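Local structure of xylose isomerase-like TIM barrel (Anabaena variabilis ATCC 29413, 2QW5) at residues N59-R71 with E109-G122. The protein binds zinc and D-xylose in a TIM barrel and is probably a sugar or sugar phosphate isomerase or epimerase. Residues are numbered along the deposited sequence; the frame is centred on the assembly and turned at random.
Sequences NYAQDLENYTNLR and EYLKSRVDITAALG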
ATOM      1  N   ASN A  59      28.123  -2.158  13.436  1.00 25.55           N
ATOM      2  CA  ASN A  59      28.494  -3.589  13.493  1.00 24.00           C
ATOM      3  C   ASN A  59      29.379  -4.119  12.346  1.00 23.00           C
ATOM      4  O   ASN A  59      29.489  -5.338  12.195  1.00 23.32           O
ATOM      5  CB  ASN A  59      27.230  -4.432  13.584  1.00 22.59           C
ATOM      6  CG  ASN A  59      26.380  -4.088  14.768  1.00 28.40           C
ATOM      7  OD1 ASN A  59      26.887  -3.620  15.785  1.00 35.79           O
ATOM      8  ND2 ASN A  59      25.066  -4.332  14.654  1.00 20.76           N
ATOM      9  N   TYR A  60      30.031  -3.254  11.568  1.00 19.78           N
ATOM     10  CA  TYR A  60      30.910  -3.758  10.493  1.00 21.35           C
ATOM     11  C   TYR A  60      32.019  -4.705  10.930  1.00 24.24           C
ATOM     12  O   TYR A  60      32.210  -5.776  10.296  1.00 24.31           O
ATOM     13  CB  TYR A  60      31.518  -2.640   9.659  1.00 21.10           C
ATOM     14  CG  TYR A  60      30.504  -1.823   8.879  1.00 12.29           C
ATOM     15  CD1 TYR A  60      29.338  -2.399   8.333  1.00 17.40           C
ATOM     16  CD2 TYR A  60      30.771  -0.496   8.561  1.00 23.69           C
ATOM     17  CE1 TYR A  60      28.425  -1.653   7.595  1.00 20.35           C
ATOM     18  CE2 TYR A  60      29.865   0.257   7.800  1.00 20.71           C
ATOM     19  CZ  TYR A  60      28.710  -0.337   7.311  1.00 17.75           C
ATOM     20  OH  TYR A  60      27.799   0.367   6.611  1.00 17.84           O
ATOM     21  N   ALA A  61      32.708  -4.336  12.008  1.00 23.10           N
ATOM     22  CA  ALA A  61      33.800  -5.136  12.529  1.00 24.12           C
ATOM     23  C   ALA A  61      33.257  -6.466  13.070  1.00 23.38           C
ATOM     24  O   ALA A  61      33.848  -7.539  12.789  1.00 23.48           O
ATOM     25  CB  ALA A  61      34.585  -4.350  13.579  1.00 23.66           C
ATOM     26  N   GLN A  62      32.117  -6.416  13.778  1.00 20.73           N
ATOM     27  CA  GLN A  62      31.526  -7.652  14.303  0.50 21.75           C
ATOM     28  C   GLN A  62      31.069  -8.581  13.169  1.00 21.31           C
ATOM     29  O   GLN A  62      31.240  -9.801  13.263  1.00 22.84           O
ATOM     30  CB  GLN A  62      30.388  -7.375  15.307  0.50 23.19           C
ATOM     31  CG  GLN A  62      29.857  -8.646  16.018  0.50 22.81           C
ATOM     32  CD  GLN A  62      30.962  -9.441  16.715  0.50 29.81           C
ATOM     33  OE1 GLN A  62      31.525  -8.995  17.720  0.50 33.94           O
ATOM     34  NE2 GLN A  62      31.278 -10.616  16.175  0.50 21.49           N
ATOM     35  N   ASP A  63      30.525  -8.018  12.093  1.00 22.26           N
ATOM     36  CA  ASP A  63      30.118  -8.824  10.933  1.00 21.91           C
ATOM     37  C   ASP A  63      31.319  -9.548  10.316  1.00 21.79           C
ATOM     38  O   ASP A  63      31.235 -10.743  10.016  1.00 18.93           O
ATOM     39  CB  ASP A  63      29.465  -7.950   9.841  1.00 23.31           C
ATOM     40  CG  ASP A  63      28.095  -7.402  10.230  1.00 28.13           C
ATOM     41  OD1 ASP A  63      27.408  -8.037  11.049  1.00 27.00           O
ATOM     42  OD2 ASP A  63      27.720  -6.330   9.676  1.00 27.57           O
ATOM     43  N   LEU A  64      32.428  -8.827  10.166  1.00 20.30           N
ATOM     44  CA  LEU A  64      33.644  -9.396   9.542  1.00 20.44           C
ATOM     45  C   LEU A  64      34.171 -10.575  10.342  1.00 22.11           C
ATOM     46  O   LEU A  64      34.493 -11.626   9.790  1.00 21.94           O
ATOM     47  CB  LEU A  64      34.713  -8.318   9.379  1.00 20.03           C
ATOM     48  CG  LEU A  64      35.980  -8.682   8.611  1.00 21.35           C
ATOM     49  CD1 LEU A  64      35.661  -9.339   7.257  1.00 22.48           C
ATOM     50  CD2 LEU A  64      36.879  -7.466   8.452  1.00 18.01           C
ATOM     51  N   GLU A  65      34.154 -10.406  11.653  1.00 23.33           N
ATOM     52  CA  GLU A  65      34.539 -11.447  12.594  1.00 26.63           C
ATOM     53  C   GLU A  65      33.598 -12.644  12.511  1.00 22.96           C
ATOM     54  O   GLU A  65      34.051 -13.771  12.444  1.00 18.88           O
ATOM     55  CB  GLU A  65      34.572 -10.843  14.003  1.00 26.68           C
ATOM     56  CG  GLU A  65      34.963 -11.787  15.117  1.00 37.80           C
ATOM     57  CD  GLU A  65      35.300 -11.012  16.390  1.00 40.84           C
ATOM     58  OE1 GLU A  65      34.446 -10.187  16.833  1.00 56.02           O
ATOM     59  OE2 GLU A  65      36.419 -11.224  16.926  1.00 60.15           O
ATOM     60  N   ASN A  66      32.290 -12.407  12.460  1.00 21.47           N
ATOM     61  CA  ASN A  66      31.336 -13.525  12.355  1.00 21.29           C
ATOM     62  C   ASN A  66      31.484 -14.324  11.074  1.00 20.01           C
ATOM     63  O   ASN A  66      31.520 -15.544  11.111  1.00 19.17           O
ATOM     64  CB  ASN A  66      29.887 -13.041  12.493  1.00 21.67           C
ATOM     65  CG  ASN A  66      29.565 -12.540  13.882  1.00 25.25           C
ATOM     66  OD1 ASN A  66      30.255 -12.854  14.869  1.00 25.52           O
ATOM     67  ND2 ASN A  66      28.505 -11.767  13.969  1.00 22.45           N
ATOM     68  N   TYR A  67      31.565 -13.644   9.933  1.00 18.67           N
ATOM     69  CA  TYR A  67      31.733 -14.362   8.641  1.00 17.11           C
ATOM     70  C   TYR A  67      33.114 -15.064   8.546  1.00 17.39           C
ATOM     71  O   TYR A  67      33.230 -16.114   7.916  1.00 18.45           O
ATOM     72  CB  TYR A  67      31.451 -13.422   7.439  1.00 15.89           C
ATOM     73  CG  TYR A  67      29.954 -13.134   7.271  1.00 15.50           C
ATOM     74  CD1 TYR A  67      29.106 -14.098   6.724  1.00 19.07           C
ATOM     75  CD2 TYR A  67      29.400 -11.880   7.562  1.00 22.57           C
ATOM     76  CE1 TYR A  67      27.740 -13.861   6.528  1.00 21.20           C
ATOM     77  CE2 TYR A  67      28.014 -11.625   7.359  1.00 21.99           C
ATOM     78  CZ  TYR A  67      27.205 -12.615   6.835  1.00 17.22           C
ATOM     79  OH  TYR A  67      25.864 -12.401   6.650  1.00 18.73           O
ATOM     80  N   THR A  68      34.144 -14.473   9.164  1.00 19.65           N
ATOM     81  CA  THR A  68      35.473 -15.100   9.228  1.00 17.99           C
ATOM     82  C   THR A  68      35.309 -16.413  10.012  1.00 20.30           C
ATOM     83  O   THR A  68      35.781 -17.462   9.583  1.00 24.35           O
ATOM     84  CB  THR A  68      36.513 -14.204   9.899  1.00 16.18           C
ATOM     85  OG1 THR A  68      36.721 -13.017   9.113  1.00 22.54           O
ATOM     86  CG2 THR A  68      37.859 -14.966  10.071  1.00 16.68           C
ATOM     87  N   ASN A  69      34.577 -16.359  11.117  1.00 22.61           N
ATOM     88  CA  ASN A  69      34.312 -17.558  11.921  1.00 22.66           C
ATOM     89  C   ASN A  69      33.469 -18.595  11.184  1.00 23.81           C
ATOM     90  O   ASN A  69      33.647 -19.800  11.406  1.00 26.92           O
ATOM     91  CB  ASN A  69      33.667 -17.171  13.267  1.00 26.97           C
ATOM     92  CG  ASN A  69      34.602 -16.348  14.169  1.00 32.27           C
ATOM     93  OD1 ASN A  69      35.802 -16.286  13.961  1.00 29.66           O
ATOM     94  ND2 ASN A  69      34.030 -15.708  15.167  1.00 36.19           N
ATOM     95  N   LEU A  70      32.545 -18.149  10.320  1.00 22.21           N
ATOM     96  CA  LEU A  70      31.758 -19.061   9.496  1.00 20.74           C
ATOM     97  C   LEU A  70      32.693 -19.773   8.516  1.00 21.39           C
ATOM     98  O   LEU A  70      32.643 -20.992   8.398  1.00 21.01           O
ATOM     99  CB  LEU A  70      30.591 -18.343   8.755  1.00 20.27           C
ATOM    100  CG  LEU A  70      29.682 -19.191   7.844  1.00 20.09           C
ATOM    101  CD1 LEU A  70      29.012 -20.354   8.613  1.00 21.85           C
ATOM    102  CD2 LEU A  70      28.643 -18.345   7.137  1.00 20.43           C
ATOM    103  N   ARG A  71      33.555 -19.029   7.819  1.00 22.15           N
ATOM    104  CA  ARG A  71      34.557 -19.652   6.903  1.00 21.05           C
ATOM    105  C   ARG A  71      35.401 -20.702   7.644  1.00 23.57           C
ATOM    106  O   ARG A  71      35.606 -21.819   7.137  1.00 23.69           O
ATOM    107  CB  ARG A  71      35.476 -18.584   6.308  1.00 22.32           C
ATOM    108  CG  ARG A  71      36.524 -19.035   5.270  1.00 22.34           C
ATOM    109  CD  ARG A  71      35.969 -19.531   3.966  1.00 19.94           C
ATOM    110  NE  ARG A  71      35.813 -20.987   3.861  1.00 23.53           N
ATOM    111  CZ  ARG A  71      35.478 -21.637   2.745  1.00 21.90           C
ATOM    112  NH1 ARG A  71      35.245 -20.966   1.613  1.00 26.28           N
ATOM    113  NH2 ARG A  71      35.385 -22.959   2.751  1.00 23.92           N
ATOM    114  N   GLU A 109      31.143   2.865   2.365  1.00 14.19           N
ATOM    115  CA  GLU A 109      31.653   2.101   3.541  1.00 17.20           C
ATOM    116  C   GLU A 109      30.906   0.806   3.740  1.00 17.17           C
ATOM    117  O   GLU A 109      31.514  -0.223   4.118  1.00 14.82           O
ATOM    118  CB  GLU A 109      31.736   2.955   4.828  1.00 21.05           C
ATOM    119  CG  GLU A 109      32.730   4.159   4.699  1.00 29.14           C
ATOM    120  CD  GLU A 109      34.237   3.760   4.371  1.00 45.07           C
ATOM    121  OE1 GLU A 109      34.793   2.878   5.086  1.00 53.65           O
ATOM    122  OE2 GLU A 109      34.861   4.342   3.414  1.00 46.45           O
ATOM    123  N   TYR A 110      29.592   0.849   3.508  1.00 17.94           N
ATOM    124  CA  TYR A 110      28.749  -0.349   3.541  1.00 16.93           C
ATOM    125  C   TYR A 110      29.240  -1.361   2.491  1.00 17.36           C
ATOM    126  O   TYR A 110      29.464  -2.516   2.808  1.00 17.65           O
ATOM    127  CB  TYR A 110      27.269   0.019   3.352  1.00 17.96           C
ATOM    128  CG  TYR A 110      26.368  -1.115   2.966  1.00 19.36           C
ATOM    129  CD1 TYR A 110      25.996  -2.102   3.884  1.00 24.14           C
ATOM    130  CD2 TYR A 110      25.893  -1.216   1.657  1.00 24.54           C
ATOM    131  CE1 TYR A 110      25.164  -3.160   3.504  1.00 19.23           C
ATOM    132  CE2 TYR A 110      25.078  -2.264   1.265  1.00 22.75           C
ATOM    133  CZ  TYR A 110      24.708  -3.230   2.184  1.00 18.38           C
ATOM    134  OH  TYR A 110      23.878  -4.248   1.735  1.00 19.07           O
ATOM    135  N   LEU A 111      29.426  -0.901   1.259  1.00 17.29           N
ATOM    136  CA  LEU A 111      29.870  -1.789   0.168  1.00 15.41           C
ATOM    137  C   LEU A 111      31.291  -2.309   0.408  1.00 14.79           C
ATOM    138  O   LEU A 111      31.542  -3.493   0.149  1.00 17.37           O
ATOM    139  CB  LEU A 111      29.689  -1.131  -1.193  1.00 14.58           C
ATOM    140  CG  LEU A 111      28.245  -0.839  -1.598  1.00 14.07           C
ATOM    141  CD1 LEU A 111      28.138   0.157  -2.831  1.00 10.79           C
ATOM    142  CD2 LEU A 111      27.484  -2.084  -1.925  1.00 12.18           C
ATOM    143  N   LYS A 112      32.172  -1.469   0.985  1.00 14.54           N
ATOM    144  CA  LYS A 112      33.570  -1.907   1.363  1.00 17.37           C
ATOM    145  C   LYS A 112      33.540  -2.971   2.446  1.00 16.37           C
ATOM    146  O   LYS A 112      34.342  -3.949   2.420  1.00 16.68           O
ATOM    147  CB  LYS A 112      34.449  -0.754   1.813  1.00 18.93           C
ATOM    148  CG  LYS A 112      34.884   0.238   0.710  1.00 17.27           C
ATOM    149  CD  LYS A 112      35.704   1.352   1.339  1.00 20.21           C
ATOM    150  CE  LYS A 112      36.377   2.216   0.296  1.00 27.30           C
ATOM    151  NZ  LYS A 112      37.124   3.366   0.894  1.00 30.41           N
ATOM    152  N   SER A 113      32.623  -2.810   3.397  1.00 18.08           N
ATOM    153  CA  SER A 113      32.400  -3.852   4.435  1.00 16.74           C
ATOM    154  C   SER A 113      32.011  -5.180   3.809  1.00 16.47           C
ATOM    155  O   SER A 113      32.465  -6.267   4.245  1.00 16.90           O
ATOM    156  CB  SER A 113      31.280  -3.434   5.422  1.00 15.90           C
ATOM    157  OG  SER A 113      30.805  -4.545   6.150  1.00 18.66           O
ATOM    158  N   ARG A 114      31.129  -5.115   2.824  1.00 14.46           N
ATOM    159  CA  ARG A 114      30.643  -6.319   2.180  1.00 15.14           C
ATOM    160  C   ARG A 114      31.746  -6.918   1.318  1.00 16.47           C
ATOM    161  O   ARG A 114      31.887  -8.151   1.296  1.00 14.13           O
ATOM    162  CB  ARG A 114      29.301  -6.103   1.491  1.00 15.13           C
ATOM    163  CG  ARG A 114      28.046  -6.261   2.398  1.00 13.32           C
ATOM    164  CD  ARG A 114      28.044  -5.536   3.747  1.00 16.50           C
ATOM    165  NE  ARG A 114      27.033  -6.086   4.652  1.00 20.13           N
ATOM    166  CZ  ARG A 114      27.067  -6.053   5.984  1.00 16.17           C
ATOM    167  NH1 ARG A 114      28.069  -5.505   6.662  1.00 17.97           N
ATOM    168  NH2 ARG A 114      26.052  -6.577   6.655  1.00 19.85           N
ATOM    169  N   VAL A 115      32.558  -6.080   0.664  1.00 17.15           N
ATOM    170  CA  VAL A 115      33.763  -6.593  -0.040  1.00 15.25           C
ATOM    171  C   VAL A 115      34.658  -7.368   1.013  1.00 12.68           C
ATOM    172  O   VAL A 115      35.126  -8.427   0.714  1.00 15.54           O
ATOM    173  CB  VAL A 115      34.609  -5.494  -0.770  1.00 18.69           C
ATOM    174  CG1 VAL A 115      35.952  -6.058  -1.290  1.00 15.77           C
ATOM    175  CG2 VAL A 115      33.844  -4.808  -1.955  1.00 11.09           C
ATOM    176  N   ASP A 116      34.913  -6.784   2.195  1.00 11.92           N
ATOM    177  CA  ASP A 116      35.711  -7.437   3.256  1.00 14.71           C
ATOM    178  C   ASP A 116      35.158  -8.776   3.678  1.00 17.24           C
ATOM    179  O   ASP A 116      35.907  -9.739   3.839  1.00 16.58           O
ATOM    180  CB  ASP A 116      35.823  -6.583   4.524  1.00 17.39           C
ATOM    181  CG  ASP A 116      36.642  -5.306   4.332  1.00 21.15           C
ATOM    182  OD1 ASP A 116      37.387  -5.191   3.343  1.00 21.32           O
ATOM    183  OD2 ASP A 116      36.564  -4.438   5.229  1.00 20.25           O
ATOM    184  N   ILE A 117      33.838  -8.836   3.864  1.00 18.11           N
ATOM    185  CA  ILE A 117      33.150 -10.110   4.216  1.00 17.21           C
ATOM    186  C   ILE A 117      33.326 -11.172   3.099  1.00 16.44           C
ATOM    187  O   ILE A 117      33.528 -12.364   3.358  1.00 17.08           O
ATOM    188  CB  ILE A 117      31.617  -9.818   4.452  1.00 18.25           C
ATOM    189  CG1 ILE A 117      31.425  -9.023   5.750  1.00 19.13           C
ATOM    190  CG2 ILE A 117      30.754 -11.084   4.369  1.00 15.18           C
ATOM    191  CD1 ILE A 117      29.981  -8.528   5.931  1.00 18.32           C
ATOM    192  N   THR A 118      33.208 -10.734   1.842  1.00 15.34           N
ATOM    193  CA  THR A 118      33.389 -11.627   0.679  1.00 16.32           C
ATOM    194  C   THR A 118      34.762 -12.276   0.748  1.00 16.04           C
ATOM    195  O   THR A 118      34.846 -13.504   0.722  1.00 16.03           O
ATOM    196  CB  THR A 118      33.191 -10.881  -0.675  1.00 16.57           C
ATOM    197  OG1 THR A 118      31.886 -10.335  -0.675  1.00 17.69           O
ATOM    198  CG2 THR A 118      33.332 -11.855  -1.890  1.00 12.69           C
ATOM    199  N   ALA A 119      35.784 -11.457   0.946  1.00 20.05           N
ATOM    200  CA  ALA A 119      37.168 -11.917   1.060  1.00 19.57           C
ATOM    201  C   ALA A 119      37.345 -12.850   2.259  1.00 19.79           C
ATOM    202  O   ALA A 119      37.970 -13.911   2.121  1.00 21.33           O
ATOM    203  CB  ALA A 119      38.117 -10.713   1.134  1.00 17.85           C
ATOM    204  N   ALA A 120      36.757 -12.505   3.419  1.00 19.06           N
ATOM    205  CA  ALA A 120      36.852 -13.346   4.654  1.00 18.74           C
ATOM    206  C   ALA A 120      36.255 -14.707   4.445  1.00 19.39           C
ATOM    207  O   ALA A 120      36.693 -15.678   5.064  1.00 20.75           O
ATOM    208  CB  ALA A 120      36.216 -12.639   5.895  1.00 17.89           C
ATOM    209  N   LEU A 121      35.256 -14.787   3.554  1.00 19.39           N
ATOM    210  CA  LEU A 121      34.666 -16.069   3.123  1.00 18.76           C
ATOM    211  C   LEU A 121      35.480 -16.772   2.026  1.00 20.41           C
ATOM    212  O   LEU A 121      35.018 -17.765   1.468  1.00 19.29           O
ATOM    213  CB  LEU A 121      33.202 -15.861   2.668  1.00 20.52           C
ATOM    214  CG  LEU A 121      32.167 -15.493   3.739  1.00 19.76           C
ATOM    215  CD1 LEU A 121      30.857 -15.024   3.164  1.00 16.68           C
ATOM    216  CD2 LEU A 121      31.912 -16.697   4.611  1.00 15.78           C
ATOM    217  N   GLY A 122      36.680 -16.260   1.701  1.00 20.45           N
ATOM    218  CA  GLY A 122      37.515 -16.784   0.630  1.00 19.33           C
ATOM    219  C   GLY A 122      37.020 -16.492  -0.768  1.00 20.28           C
ATOM    220  O   GLY A 122      37.569 -17.030  -1.736  1.00 19.85           O
TER
HETATM  221  O   HOH W   1      32.645  -5.859   7.639  1.00 18.47           O
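From Tyr60 beside Ser113 to Arg71 beside Leu121, helix 60-71 and helix 109-120 run side by side in the same direction, their axes 8.7 Å apart at closest approach and crossing at -18°. Tyr60 enters as a knob among Glu109, Tyr110, Ser113 and Arg114. Ser113 CB lies over one face of the Tyr60 ring, 3.9 Å from its centroid, and Tyr60 OH lies 3.3 Å from Tyr110 CB. With an alanine here the hole would probably gape and Ser113 CB would lose its CH-pi partner. Water 1 donates to Tyr60 O and is hydrogen-bonded to Ser113 OG, bridging the helices. One turn along helix 60-71, Asp63 OD2 takes Arg114 NH1 at 3.1 Å in a salt bridge, on the anti side but well out of the carboxylate plane, the flat groups turned 75° apart; NH1 also donates to Ser113 OG, and NH2 to Ala53 O. These are neighbouring outer helices of the eight-stranded TIM barrel, following strands 47-51 and 83-87. Deeper in the interface, Ile117 CG2 sits over a face of the Tyr67 ring, 3.6 Å from Tyr67 CD2. On the outer side, Leu64 CD1 packs 3.6 Å from Ala120 CB. Where a Schellman motif with Gly122 ends helix 109-120, bends at chi2 (67°) and chi3 bring Arg71 NH1 to Leu121 O (3.2 Å, nearly straight) from above the carbonyl plane; the guanidinium also binds Val82 O and Asp75.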